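Local structure of 3' terminal uridylyl transferase (5HZD) at residues Q230-R235 with M239-L244; E245-A250 with R277-N282; E462-D467 with N472-R477; S297-K302 with D467-N472; V128-A133 with G137-L142. The protein adds uridines from UTP to the 3' hydroxyl of guide RNAs, ribosomal RNAs and some mRNAs during mitochondrial RNA editing in Trypanosoma brucei. One frame throughout, in Å; residues are numbered along the deposited sequence.

Overall arrangement
Contacts 3 and 4 lie at the assigned nucleotide recognition motif. They share Asp467 and Asn472, and both are largely buried. Contact 3 ties the two ends of the motif loop through backbone and amide bonds, whereas contact 4 sets that loop against helix 292-304 by apolar packing. Contact 1 is a partly buried beta hairpin with tryptophans on both faces, its centre about 40 Å from that of the chain. Strand 239-244 leads into helix 247-254 of contact 2, and Leu244 packs on Ala249 and Ala250. Contact 2 combines one hydroxyl-carboxylate bond with a small packing of Thr247 on Pro278. Contact 5 belongs to the palm, where a tryptophan packs over residues 128-130.

Contact 1 of 5, residues Q230-R235 with M239-L244; sequences QVWWNR and MMSATL
Met240 passes over one face of the Trp233 indole. Its CB stands over the centre of the six-membered ring, 3.5 Å from the centroid. CG and SD continue toward Trp233 NE1 and CE2, giving an oblique Met-aromatic contact. SD also touches CG1 of Val231 at 3.5 Å. This face is tightly packed. Helix 209-223 covers it, and Glu216 accepts a hydrogen bond from Trp233 NE1. The two strands form an antiparallel beta hairpin at the edge of a four-stranded sheet. Trp232 and Ser241 are a hydrogen-bonded pair, with Ser241 N to Trp232 O at 2.8 Å. The Trp232 face is the more open to solvent, though the indole still lies close on Ser241. Trp232 CG sits between the backbone N and the carbonyl carbon (chi1 67°), which folds the indole across the neighbouring strand. Ser241 CB then meets one ring face, 3.4 Å from Trp232 CE2. Thr243 OG1, hydrogen-bonded to Ser198 OG, lies at the ring edge. A water bridges Ser241 OG and Trp232 O.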
# COMPACT_ATOMS: atom_id res chain seq x y z
N GLN A 230 13.23 -33.60 -12.20
CA GLN A 230 12.76 -34.96 -12.28
C GLN A 230 11.40 -34.94 -12.96
O GLN A 230 10.60 -34.03 -12.71
CB GLN A 230 12.61 -35.53 -10.88
CG GLN A 230 12.13 -36.96 -10.87
CD GLN A 230 11.96 -37.50 -9.47
OE1 GLN A 230 11.71 -36.77 -8.51
NE2 GLN A 230 12.12 -38.80 -9.34
N VAL A 231 11.16 -35.91 -13.83
CA VAL A 231 9.86 -36.07 -14.45
C VAL A 231 9.50 -37.55 -14.36
O VAL A 231 10.37 -38.40 -14.62
CB VAL A 231 9.93 -35.69 -15.93
CG1 VAL A 231 8.69 -36.17 -16.64
CG2 VAL A 231 10.07 -34.19 -16.08
N TRP A 232 8.26 -37.86 -13.98
CA TRP A 232 7.83 -39.26 -13.92
C TRP A 232 6.35 -39.49 -14.23
O TRP A 232 5.51 -38.61 -14.03
CB TRP A 232 8.23 -39.88 -12.58
CG TRP A 232 7.53 -39.34 -11.34
CD1 TRP A 232 6.55 -39.98 -10.63
CD2 TRP A 232 7.79 -38.11 -10.64
NE1 TRP A 232 6.18 -39.22 -9.55
CE2 TRP A 232 6.93 -38.07 -9.53
CE3 TRP A 232 8.68 -37.03 -10.85
CZ2 TRP A 232 6.90 -36.99 -8.63
CZ3 TRP A 232 8.65 -35.95 -9.95
CH2 TRP A 232 7.76 -35.95 -8.86
N TRP A 233 6.02 -40.68 -14.74
CA TRP A 233 4.66 -40.99 -15.16
C TRP A 233 4.02 -42.08 -14.32
O TRP A 233 4.71 -42.96 -13.80
CB TRP A 233 4.66 -41.45 -16.62
CG TRP A 233 4.95 -40.37 -17.60
CD1 TRP A 233 6.18 -39.88 -17.95
CD2 TRP A 233 3.99 -39.63 -18.36
NE1 TRP A 233 6.04 -38.87 -18.87
CE2 TRP A 233 4.71 -38.71 -19.15
CE3 TRP A 233 2.60 -39.66 -18.43
CZ2 TRP A 233 4.07 -37.82 -20.02
CZ3 TRP A 233 1.96 -38.78 -19.30
CH2 TRP A 233 2.70 -37.87 -20.08
N ASN A 234 2.70 -42.04 -14.20
CA ASN A 234 2.00 -43.14 -13.53
C ASN A 234 1.83 -44.37 -14.42
O ASN A 234 2.17 -44.36 -15.61
CB ASN A 234 0.70 -42.68 -12.88
CG ASN A 234 -0.39 -42.37 -13.88
OD1 ASN A 234 -0.14 -42.31 -15.08
ND2 ASN A 234 -1.62 -42.21 -13.40
N ARG A 235 1.28 -45.43 -13.84
CA ARG A 235 1.34 -46.75 -14.49
C ARG A 235 0.46 -46.73 -15.74
O ARG A 235 0.73 -47.43 -16.70
CB ARG A 235 0.88 -47.87 -13.53
CG ARG A 235 1.62 -48.02 -12.15
CD ARG A 235 2.75 -46.99 -11.89
NE ARG A 235 2.61 -46.18 -10.67
CZ ARG A 235 1.53 -45.47 -10.31
NH1 ARG A 235 0.43 -45.45 -11.04
NH2 ARG A 235 1.56 -44.78 -9.18
N MET A 239 -0.97 -39.48 -16.06
CA MET A 239 -0.56 -38.43 -15.17
C MET A 239 0.95 -38.33 -15.22
O MET A 239 1.65 -39.33 -15.10
CB MET A 239 -1.02 -38.69 -13.74
CG MET A 239 -0.51 -37.64 -12.79
SD MET A 239 -0.98 -38.01 -11.10
CE MET A 239 -0.19 -39.61 -10.88
N MET A 240 1.45 -37.12 -15.42
CA MET A 240 2.89 -36.88 -15.38
C MET A 240 3.18 -35.90 -14.27
O MET A 240 2.57 -34.84 -14.17
CB MET A 240 3.42 -36.30 -16.69
CG MET A 240 4.97 -36.27 -16.74
SD MET A 240 5.64 -35.34 -18.14
CE MET A 240 5.63 -33.66 -17.48
N SER A 241 4.14 -36.23 -13.41
CA SER A 241 4.56 -35.30 -12.38
C SER A 241 5.94 -34.76 -12.73
O SER A 241 6.71 -35.43 -13.42
CB SER A 241 4.63 -36.00 -11.02
OG SER A 241 3.41 -36.63 -10.70
N ALA A 242 6.24 -33.56 -12.26
CA ALA A 242 7.53 -32.96 -12.55
C ALA A 242 7.97 -32.14 -11.35
O ALA A 242 7.18 -31.37 -10.78
CB ALA A 242 7.45 -32.07 -13.78
N THR A 243 9.23 -32.31 -10.98
CA THR A 243 9.86 -31.45 -9.99
C THR A 243 10.80 -30.50 -10.70
O THR A 243 11.67 -30.92 -11.46
CB THR A 243 10.64 -32.28 -8.97
OG1 THR A 243 9.72 -33.11 -8.26
CG2 THR A 243 11.35 -31.36 -7.97
N LEU A 244 10.63 -29.22 -10.44
CA LEU A 244 11.39 -28.19 -11.13
C LEU A 244 12.42 -27.65 -10.15
O LEU A 244 12.33 -27.93 -8.96
CB LEU A 244 10.46 -27.07 -11.60
CG LEU A 244 9.45 -27.45 -12.70
CD1 LEU A 244 10.13 -28.26 -13.81
CD2 LEU A 244 8.25 -28.20 -12.16
O HOH W 1 3.03 -39.14 -12.02

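Contact 2 of 5, residues E245-A250 with R277-N282; sequences ESTTAA and RPELYN
Thr247 and Glu279 meet with their side chains at about a right angle. Thr247 OG1 donates to Glu279 OE1 at 2.6 Å, on the syn side of the carboxylate. The glutamate chain bends at its second torsion (chi2 83°), which brings the carboxylate back to the threonine. Thr247 CB faces the ring of Pro278, 3.9 Å from Pro278 CB. The contact therefore has one polar spot beside a small apolar patch. Helix 80-100 holds the same carboxylate too: Gln92 NE2 donates to Glu279 OE1, and Arg88 forms a salt bridge with OE2. These partners fix the rotation of the carboxylate and probably favour its charged form. Ser246 OG accepts from Ala249 N at 3.0 Å. It is the N-cap of helix 247-254, and Thr247 is the first residue of that helix. The contact thus joins a capped helix start to the loop between strands 267-271 and 285-288.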
# COMPACT_ATOMS: atom_id res chain seq x y z
N GLU A 245 13.37 -26.87 -10.65
CA GLU A 245 14.50 -26.42 -9.81
C GLU A 245 14.09 -25.38 -8.77
O GLU A 245 14.81 -25.17 -7.77
CB GLU A 245 15.62 -25.87 -10.70
CG GLU A 245 15.28 -24.56 -11.39
CD GLU A 245 16.37 -24.12 -12.36
OE1 GLU A 245 16.08 -23.27 -13.24
OE2 GLU A 245 17.51 -24.61 -12.23
N SER A 246 12.95 -24.74 -8.98
CA SER A 246 12.49 -23.68 -8.09
C SER A 246 10.98 -23.57 -8.19
O SER A 246 10.37 -24.12 -9.09
CB SER A 246 13.12 -22.34 -8.48
OG SER A 246 12.57 -21.86 -9.69
N THR A 247 10.38 -22.85 -7.24
CA THR A 247 8.94 -22.59 -7.31
C THR A 247 8.57 -21.74 -8.51
O THR A 247 7.48 -21.86 -9.05
CB THR A 247 8.44 -21.90 -6.02
OG1 THR A 247 9.31 -20.81 -5.71
CG2 THR A 247 8.44 -22.88 -4.85
N THR A 248 9.46 -20.84 -8.92
CA THR A 248 9.17 -20.02 -10.09
C THR A 248 9.21 -20.89 -11.36
O THR A 248 8.33 -20.77 -12.22
CB THR A 248 10.12 -18.83 -10.19
OG1 THR A 248 10.02 -18.05 -8.99
CG2 THR A 248 9.75 -17.95 -11.35
N ALA A 249 10.22 -21.75 -11.47
CA ALA A 249 10.23 -22.68 -12.60
C ALA A 249 8.99 -23.56 -12.61
O ALA A 249 8.50 -23.93 -13.67
CB ALA A 249 11.50 -23.55 -12.60
N ALA A 250 8.47 -23.90 -11.43
CA ALA A 250 7.30 -24.76 -11.35
C ALA A 250 6.07 -24.06 -11.94
O ALA A 250 5.28 -24.68 -12.65
CB ALA A 250 7.04 -25.22 -9.93
N ARG A 277 2.68 -24.88 -1.74
CA ARG A 277 2.66 -24.40 -3.12
C ARG A 277 3.63 -23.24 -3.31
O ARG A 277 4.15 -22.68 -2.32
CB ARG A 277 1.23 -23.95 -3.44
CG ARG A 277 0.21 -25.11 -3.53
CD ARG A 277 -1.20 -24.60 -3.79
NE ARG A 277 -1.98 -25.64 -4.47
CZ ARG A 277 -3.15 -25.41 -5.06
NH1 ARG A 277 -3.68 -24.19 -5.01
NH2 ARG A 277 -3.79 -26.40 -5.69
N PRO A 278 3.88 -22.86 -4.57
CA PRO A 278 4.67 -21.66 -4.86
C PRO A 278 4.14 -20.37 -4.17
O PRO A 278 2.93 -20.26 -3.87
CB PRO A 278 4.53 -21.52 -6.38
CG PRO A 278 4.39 -22.96 -6.85
CD PRO A 278 3.53 -23.61 -5.80
N GLU A 279 5.05 -19.43 -3.94
CA GLU A 279 4.76 -18.18 -3.20
C GLU A 279 3.46 -17.46 -3.60
O GLU A 279 2.71 -16.97 -2.73
CB GLU A 279 5.97 -17.23 -3.30
CG GLU A 279 7.21 -17.66 -2.48
CD GLU A 279 8.11 -18.68 -3.17
OE1 GLU A 279 7.81 -19.18 -4.29
OE2 GLU A 279 9.17 -19.03 -2.59
N LEU A 280 3.18 -17.38 -4.90
CA LEU A 280 2.05 -16.60 -5.38
C LEU A 280 0.72 -17.13 -4.81
O LEU A 280 -0.24 -16.37 -4.61
CB LEU A 280 2.03 -16.62 -6.91
CG LEU A 280 0.96 -15.75 -7.55
CD1 LEU A 280 1.23 -14.26 -7.30
CD2 LEU A 280 0.82 -16.01 -9.05
N TYR A 281 0.68 -18.42 -4.51
CA TYR A 281 -0.55 -19.03 -3.98
C TYR A 281 -0.78 -18.69 -2.52
O TYR A 281 -1.88 -18.88 -1.99
CB TYR A 281 -0.50 -20.56 -4.10
CG TYR A 281 -0.51 -21.09 -5.50
CD1 TYR A 281 -1.71 -21.47 -6.11
CD2 TYR A 281 0.66 -21.21 -6.23
CE1 TYR A 281 -1.72 -21.97 -7.40
CE2 TYR A 281 0.65 -21.70 -7.54
CZ TYR A 281 -0.53 -22.08 -8.12
OH TYR A 281 -0.48 -22.57 -9.41
N ASN A 282 0.24 -18.20 -1.85
CA ASN A 282 0.24 -18.10 -0.41
C ASN A 282 0.12 -16.68 0.12
O ASN A 282 0.11 -16.46 1.33
CB ASN A 282 1.54 -18.70 0.13
CG ASN A 282 1.72 -20.15 -0.27
OD1 ASN A 282 0.74 -20.88 -0.45
ND2 ASN A 282 2.97 -20.58 -0.40

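Contact 3 of 5, residues E462-D467 with N472-R477; sequences ELCIED and NLNLGR. With SO4 (sulfate ion), chain C.
The loop assigned as the nucleotide recognition motif, residues 465-474, has its two ends paired in this contact. Asn474 CG is anti to the backbone N (chi1 -178°), which carries the amide across to 462-467. There Asn474 OD1 accepts from Ile465 N at 2.9 Å. On the opposite face of the amide plane OD1 also takes Gly476 N, which makes an Asx turn. Asn474 ND2 donates to Leu463 O at 3.2 Å and to Arg460 O. Two backbone bonds extend the pairing, Leu475 N to Ile465 O at 2.9 Å and Asp467 N to Leu473 O at 3.2 Å. Ile465 CG2 packs on Leu475 CD1. Arg477 NH1 donates to Asn474 O, with that oxygen in the guanidinium plane. Arg477 NE binds a sulfate oxygen, O3, at 2.9 Å; the ion probably comes from the crystallisation liquor. Both ends of the buried amide are thus satisfied, which should hold the two ends of the loop in a fixed relation beside the UTP-binding residues Asn296 and Tyr337.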
# COMPACT_ATOMS: atom_id res chain seq x y z
N GLU A 462 -12.49 21.74 4.05
CA GLU A 462 -12.23 22.03 5.45
C GLU A 462 -10.83 21.63 5.84
O GLU A 462 -10.06 22.45 6.38
CB GLU A 462 -13.22 21.24 6.31
CG GLU A 462 -13.31 21.70 7.73
CD GLU A 462 -13.93 23.08 7.93
OE1 GLU A 462 -14.90 23.48 7.22
OE2 GLU A 462 -13.42 23.79 8.82
N LEU A 463 -10.51 20.37 5.59
CA LEU A 463 -9.15 19.88 5.77
C LEU A 463 -8.61 19.56 4.40
O LEU A 463 -9.19 18.71 3.69
CB LEU A 463 -9.14 18.61 6.61
CG LEU A 463 -9.86 18.64 7.96
CD1 LEU A 463 -9.54 17.34 8.70
CD2 LEU A 463 -9.41 19.84 8.77
N CYS A 464 -7.53 20.21 3.99
CA CYS A 464 -7.06 20.06 2.62
C CYS A 464 -5.70 19.40 2.51
O CYS A 464 -4.72 19.87 3.12
CB CYS A 464 -6.99 21.43 1.94
SG CYS A 464 -8.62 22.17 1.73
N ILE A 465 -5.62 18.34 1.70
CA ILE A 465 -4.36 17.67 1.41
C ILE A 465 -4.35 17.50 -0.11
O ILE A 465 -5.26 16.87 -0.68
CB ILE A 465 -4.30 16.28 2.08
CG1 ILE A 465 -4.38 16.43 3.60
CG2 ILE A 465 -3.01 15.59 1.70
CD1 ILE A 465 -4.34 15.06 4.32
N GLU A 466 -3.36 18.09 -0.76
CA GLU A 466 -3.29 18.04 -2.22
C GLU A 466 -2.71 16.69 -2.66
O GLU A 466 -1.64 16.27 -2.18
CB GLU A 466 -2.44 19.21 -2.74
CG GLU A 466 -2.29 19.24 -4.29
CD GLU A 466 -1.65 20.50 -4.87
OE1 GLU A 466 -0.92 21.25 -4.18
OE2 GLU A 466 -1.88 20.76 -6.08
N ASP A 467 -3.40 15.99 -3.57
CA ASP A 467 -2.82 14.77 -4.15
C ASP A 467 -1.64 15.14 -5.05
O ASP A 467 -1.74 16.04 -5.90
CB ASP A 467 -3.87 14.03 -4.97
CG ASP A 467 -3.38 12.70 -5.46
OD1 ASP A 467 -2.60 12.67 -6.43
OD2 ASP A 467 -3.78 11.67 -4.90
N ASN A 472 -6.31 19.12 -8.63
CA ASN A 472 -7.63 19.44 -8.15
C ASN A 472 -8.33 18.33 -7.42
O ASN A 472 -9.56 18.31 -7.39
CB ASN A 472 -8.52 19.98 -9.28
CG ASN A 472 -9.61 20.87 -8.74
OD1 ASN A 472 -9.43 21.52 -7.70
ND2 ASN A 472 -10.76 20.88 -9.40
N LEU A 473 -7.56 17.44 -6.77
CA LEU A 473 -8.14 16.41 -5.92
C LEU A 473 -7.72 16.64 -4.48
O LEU A 473 -6.54 16.58 -4.16
CB LEU A 473 -7.65 15.02 -6.36
CG LEU A 473 -8.23 13.87 -5.53
CD1 LEU A 473 -9.74 13.74 -5.72
CD2 LEU A 473 -7.49 12.55 -5.86
N ASN A 474 -8.70 16.93 -3.64
CA ASN A 474 -8.49 17.03 -2.21
C ASN A 474 -8.67 15.69 -1.54
O ASN A 474 -9.76 15.11 -1.59
CB ASN A 474 -9.47 18.05 -1.58
CG ASN A 474 -9.23 18.24 -0.07
OD1 ASN A 474 -8.18 17.86 0.44
ND2 ASN A 474 -10.23 18.80 0.64
N LEU A 475 -7.62 15.19 -0.90
CA LEU A 475 -7.75 13.92 -0.18
C LEU A 475 -8.70 14.04 1.01
O LEU A 475 -9.21 13.04 1.52
CB LEU A 475 -6.38 13.34 0.21
CG LEU A 475 -5.44 13.18 -0.99
CD1 LEU A 475 -4.10 12.60 -0.55
CD2 LEU A 475 -6.07 12.26 -2.03
N GLY A 476 -8.99 15.27 1.44
CA GLY A 476 -10.01 15.48 2.45
C GLY A 476 -11.39 15.90 1.95
O GLY A 476 -12.18 16.48 2.71
N ARG A 477 -11.68 15.63 0.67
CA ARG A 477 -12.90 16.10 0.04
C ARG A 477 -14.21 15.62 0.64
O ARG A 477 -15.25 16.22 0.38
CB ARG A 477 -12.88 15.77 -1.46
CG ARG A 477 -12.89 14.27 -1.75
CD ARG A 477 -12.55 13.96 -3.20
NE ARG A 477 -12.44 12.50 -3.41
CZ ARG A 477 -11.40 11.76 -3.05
NH1 ARG A 477 -10.34 12.32 -2.44
NH2 ARG A 477 -11.40 10.45 -3.29
S SO4 C . -14.85 10.15 -5.03
O1 SO4 C . -13.99 9.76 -6.14
O2 SO4 C . -16.23 9.79 -5.32
O3 SO4 C . -14.75 11.60 -4.84
O4 SO4 C . -14.40 9.45 -3.82
O HOH W 2 -12.39 18.84 4.09
O HOH W 3 -4.59 20.54 -6.86

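Contact 4 of 5, residues S297-K302 with D467-N472; sequences STLLRK and DPYEEN
Asp467 OD1 is gripped by two backbone amides of its own loop. Glu470 N donates at 2.8 Å to Asp467 OD1 and Tyr469 N at 3.0 Å to the same oxygen. Both come on the anti side, from opposite faces of the carboxylate plane. Together they make an Asx motif in the assigned nucleotide recognition motif. Pro468 and Tyr469 face helix 292-304. There they meet a single side chain, Leu299. With chi1 at 178° Leu299 points its branch away from its own helix. Leu299 CD2 lies 3.9 Å from Pro468 CB and 4.0 Å from Tyr469 CE2. It approaches the tyrosine ring obliquely. Pro468 CB covers part of one face of that ring. Tyr469 OH is 3.7 Å from Leu299 CD2; its hydrogen bond is to Pro358 O. Pro468 also packs on Tyr337 and Ile341 of helix 336-349. Through Leu299 and Pro468 the loop sits against both helices, beside UTP-binding residues of each. Leu300 on Ile344 joins the two helices to each other.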
# COMPACT_ATOMS: atom_id res chain seq x y z
N SER A 297 4.11 5.13 -4.96
CA SER A 297 4.95 4.39 -4.00
C SER A 297 6.41 4.82 -4.11
O SER A 297 7.13 4.91 -3.11
CB SER A 297 4.83 2.87 -4.23
OG SER A 297 3.50 2.43 -3.98
N THR A 298 6.87 5.13 -5.32
CA THR A 298 8.24 5.51 -5.55
C THR A 298 8.50 6.90 -4.95
O THR A 298 9.56 7.13 -4.36
CB THR A 298 8.54 5.47 -7.06
OG1 THR A 298 8.29 4.14 -7.54
CG2 THR A 298 9.98 5.84 -7.32
N LEU A 299 7.52 7.80 -5.03
CA LEU A 299 7.66 9.10 -4.36
C LEU A 299 7.78 8.93 -2.84
O LEU A 299 8.67 9.55 -2.20
CB LEU A 299 6.44 9.98 -4.66
CG LEU A 299 6.46 11.36 -3.98
CD1 LEU A 299 7.70 12.16 -4.36
CD2 LEU A 299 5.16 12.10 -4.34
N LEU A 300 6.91 8.09 -2.27
CA LEU A 300 6.96 7.82 -0.84
C LEU A 300 8.31 7.26 -0.47
O LEU A 300 8.89 7.69 0.52
CB LEU A 300 5.85 6.86 -0.36
CG LEU A 300 4.40 7.39 -0.51
CD1 LEU A 300 3.45 6.37 0.01
CD2 LEU A 300 4.22 8.68 0.29
N ARG A 301 8.82 6.30 -1.25
CA ARG A 301 10.09 5.67 -0.90
C ARG A 301 11.23 6.67 -0.81
O ARG A 301 12.04 6.64 0.14
CB ARG A 301 10.42 4.57 -1.91
CG ARG A 301 11.59 3.72 -1.49
CD ARG A 301 11.94 2.73 -2.58
NE ARG A 301 13.22 2.11 -2.25
CZ ARG A 301 14.42 2.59 -2.58
NH1 ARG A 301 14.55 3.70 -3.31
NH2 ARG A 301 15.51 1.96 -2.18
N LYS A 302 11.30 7.59 -1.77
CA LYS A 302 12.37 8.57 -1.79
C LYS A 302 12.33 9.45 -0.53
O LYS A 302 13.35 9.65 0.14
CB LYS A 302 12.25 9.40 -3.06
CG LYS A 302 13.42 10.31 -3.30
CD LYS A 302 13.35 10.89 -4.72
CE LYS A 302 14.51 11.83 -5.00
NZ LYS A 302 15.85 11.16 -4.97
N ASP A 467 -3.40 15.99 -3.57
CA ASP A 467 -2.82 14.77 -4.15
C ASP A 467 -1.64 15.14 -5.05
O ASP A 467 -1.74 16.04 -5.90
CB ASP A 467 -3.87 14.03 -4.97
CG ASP A 467 -3.38 12.70 -5.46
OD1 ASP A 467 -2.60 12.67 -6.43
OD2 ASP A 467 -3.78 11.67 -4.90
N PRO A 468 -0.48 14.48 -4.86
CA PRO A 468 0.71 14.87 -5.61
C PRO A 468 0.57 14.80 -7.14
O PRO A 468 1.11 15.67 -7.82
CB PRO A 468 1.74 13.84 -5.14
CG PRO A 468 1.36 13.59 -3.72
CD PRO A 468 -0.16 13.56 -3.76
N TYR A 469 -0.16 13.81 -7.65
CA TYR A 469 -0.20 13.63 -9.12
C TYR A 469 -1.56 13.86 -9.78
O TYR A 469 -1.64 14.01 -11.00
CB TYR A 469 0.36 12.25 -9.51
CG TYR A 469 1.82 12.08 -9.11
CD1 TYR A 469 2.82 12.87 -9.69
CD2 TYR A 469 2.17 11.15 -8.15
CE1 TYR A 469 4.15 12.73 -9.32
CE2 TYR A 469 3.49 11.00 -7.77
CZ TYR A 469 4.46 11.79 -8.34
OH TYR A 469 5.76 11.62 -7.98
N GLU A 470 -2.61 13.91 -8.99
CA GLU A 470 -3.91 14.30 -9.54
C GLU A 470 -4.25 15.75 -9.19
O GLU A 470 -4.61 16.06 -8.05
CB GLU A 470 -4.99 13.35 -9.05
CG GLU A 470 -6.35 13.62 -9.67
CD GLU A 470 -7.26 12.39 -9.67
OE1 GLU A 470 -8.50 12.57 -9.71
OE2 GLU A 470 -6.73 11.26 -9.65
N GLU A 471 -4.20 16.66 -10.17
CA GLU A 471 -4.57 18.04 -9.85
C GLU A 471 -6.05 18.17 -9.51
O GLU A 471 -6.91 17.41 -9.98
CB GLU A 471 -4.16 19.03 -10.94
CG GLU A 471 -4.00 20.46 -10.40
CD GLU A 471 -3.78 21.48 -11.52
OE1 GLU A 471 -3.95 22.70 -11.27
OE2 GLU A 471 -3.44 21.06 -12.65
N ASN A 472 -6.31 19.12 -8.63
CA ASN A 472 -7.63 19.44 -8.15
C ASN A 472 -8.33 18.33 -7.42
O ASN A 472 -9.56 18.31 -7.39
CB ASN A 472 -8.52 19.98 -9.28
CG ASN A 472 -9.61 20.87 -8.74
OD1 ASN A 472 -9.43 21.52 -7.70
ND2 ASN A 472 -10.76 20.88 -9.40

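Contact 5 of 5, residues V128-A133 with G137-L142; sequences VVDVDA and GSWPPL
Val128 O lies at the edge of the Trp139 indole and accepts a weak bond from Trp139 NE1, 3.1 Å long and bent to 133°. That nitrogen has a second, also weak, acceptor in Phe289 O. Next, Val129 sets its backbone and CG1 against one indole face. Val129 CG1 makes a CH-pi contact with the five-membered ring of Trp139, 4.3 Å from its centroid. Asp130 follows on the same face. Its CB lies 3.8 Å from the centroid of the six-membered ring of Trp139. Asp130 OD1 caps helix 131-135 by accepting from Ala133 N at 3.0 Å, while OD2 bonds to His101. Ala133 CB is 3.9 Å from Trp139 CE3, and Ala133 O accepts from Ser138 N at 2.9 Å, part of a Schellman motif at Gly137. A chi1 of -165° swings the indole of Trp139 back over 128-130. Its opposite face carries Pro140 and Pro141, the first after a cis peptide bond. The indole is thus held between the prolines and residues 129-130. In the palm, strand 124-129 lies between strands 105-109 and 285-288; helix 80-100 packs on Val128 and Pro141, and helix 143-156 follows Pro140 and Pro141 in the chain.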
# COMPACT_ATOMS: atom_id res chain seq x y z
N VAL A 128 0.08 -4.66 -13.72
CA VAL A 128 0.44 -5.37 -14.95
C VAL A 128 0.40 -4.36 -16.09
O VAL A 128 -0.67 -3.85 -16.42
CB VAL A 128 -0.60 -6.49 -15.21
CG1 VAL A 128 -0.34 -7.20 -16.56
CG2 VAL A 128 -0.58 -7.51 -14.03
N VAL A 129 1.55 -4.07 -16.70
CA VAL A 129 1.66 -2.98 -17.66
C VAL A 129 2.58 -3.39 -18.81
O VAL A 129 3.67 -3.95 -18.58
CB VAL A 129 2.30 -1.72 -17.00
CG1 VAL A 129 2.41 -0.57 -18.03
CG2 VAL A 129 1.47 -1.29 -15.78
N ASP A 130 2.13 -3.08 -20.03
CA ASP A 130 2.93 -3.14 -21.24
C ASP A 130 3.45 -1.72 -21.44
O ASP A 130 2.69 -0.82 -21.84
CB ASP A 130 2.03 -3.57 -22.41
CG ASP A 130 2.71 -3.52 -23.79
OD1 ASP A 130 3.76 -2.87 -23.97
OD2 ASP A 130 2.13 -4.09 -24.75
N VAL A 131 4.74 -1.55 -21.18
CA VAL A 131 5.36 -0.22 -21.17
C VAL A 131 5.35 0.43 -22.55
O VAL A 131 5.02 1.62 -22.66
CB VAL A 131 6.76 -0.29 -20.57
CG1 VAL A 131 7.50 1.06 -20.74
CG2 VAL A 131 6.65 -0.66 -19.10
N ASP A 132 5.68 -0.33 -23.60
CA ASP A 132 5.58 0.17 -24.98
C ASP A 132 4.18 0.72 -25.24
O ASP A 132 4.03 1.82 -25.78
CB ASP A 132 5.86 -0.95 -25.99
CG ASP A 132 7.32 -1.29 -26.11
OD1 ASP A 132 8.15 -0.57 -25.52
OD2 ASP A 132 7.64 -2.27 -26.83
N ALA A 133 3.16 -0.05 -24.86
CA ALA A 133 1.79 0.36 -25.12
C ALA A 133 1.43 1.61 -24.33
O ALA A 133 0.79 2.52 -24.87
CB ALA A 133 0.80 -0.76 -24.81
N GLY A 137 0.13 5.50 -25.53
CA GLY A 137 -1.17 5.93 -25.04
C GLY A 137 -2.25 4.87 -25.20
O GLY A 137 -3.42 5.19 -25.34
N SER A 138 -1.86 3.60 -25.19
CA SER A 138 -2.79 2.49 -25.40
C SER A 138 -2.70 1.46 -24.29
O SER A 138 -2.77 0.26 -24.56
CB SER A 138 -2.49 1.79 -26.72
OG SER A 138 -2.68 2.66 -27.81
N TRP A 139 -2.55 1.90 -23.05
CA TRP A 139 -2.59 0.98 -21.90
C TRP A 139 -3.36 1.66 -20.78
O TRP A 139 -3.19 2.86 -20.55
CB TRP A 139 -1.17 0.61 -21.40
CG TRP A 139 -1.23 -0.58 -20.49
CD1 TRP A 139 -1.33 -0.57 -19.13
CD2 TRP A 139 -1.31 -1.96 -20.89
NE1 TRP A 139 -1.45 -1.86 -18.64
CE2 TRP A 139 -1.43 -2.72 -19.71
CE3 TRP A 139 -1.29 -2.62 -22.13
CZ2 TRP A 139 -1.53 -4.12 -19.73
CZ3 TRP A 139 -1.39 -4.00 -22.15
CH2 TRP A 139 -1.50 -4.74 -20.95
N PRO A 140 -4.24 0.91 -20.09
CA PRO A 140 -4.56 -0.51 -20.22
C PRO A 140 -5.58 -0.81 -21.31
O PRO A 140 -6.32 0.10 -21.76
CB PRO A 140 -5.15 -0.85 -18.85
CG PRO A 140 -5.81 0.43 -18.43
CD PRO A 140 -4.90 1.53 -18.93
N PRO A 141 -5.63 -2.08 -21.74
CA PRO A 141 -6.73 -2.49 -22.60
C PRO A 141 -8.00 -2.55 -21.75
O PRO A 141 -7.90 -2.29 -20.56
CB PRO A 141 -6.32 -3.90 -23.04
CG PRO A 141 -5.51 -4.43 -21.89
CD PRO A 141 -4.82 -3.22 -21.26
N LEU A 142 -9.14 -2.90 -22.33
CA LEU A 142 -10.37 -2.83 -21.55
C LEU A 142 -10.26 -3.70 -20.31
O LEU A 142 -10.04 -4.92 -20.38
CB LEU A 142 -11.57 -3.22 -22.40
CG LEU A 142 -12.00 -2.03 -23.30
CD1 LEU A 142 -13.10 -2.43 -24.19
CD2 LEU A 142 -12.44 -0.82 -22.47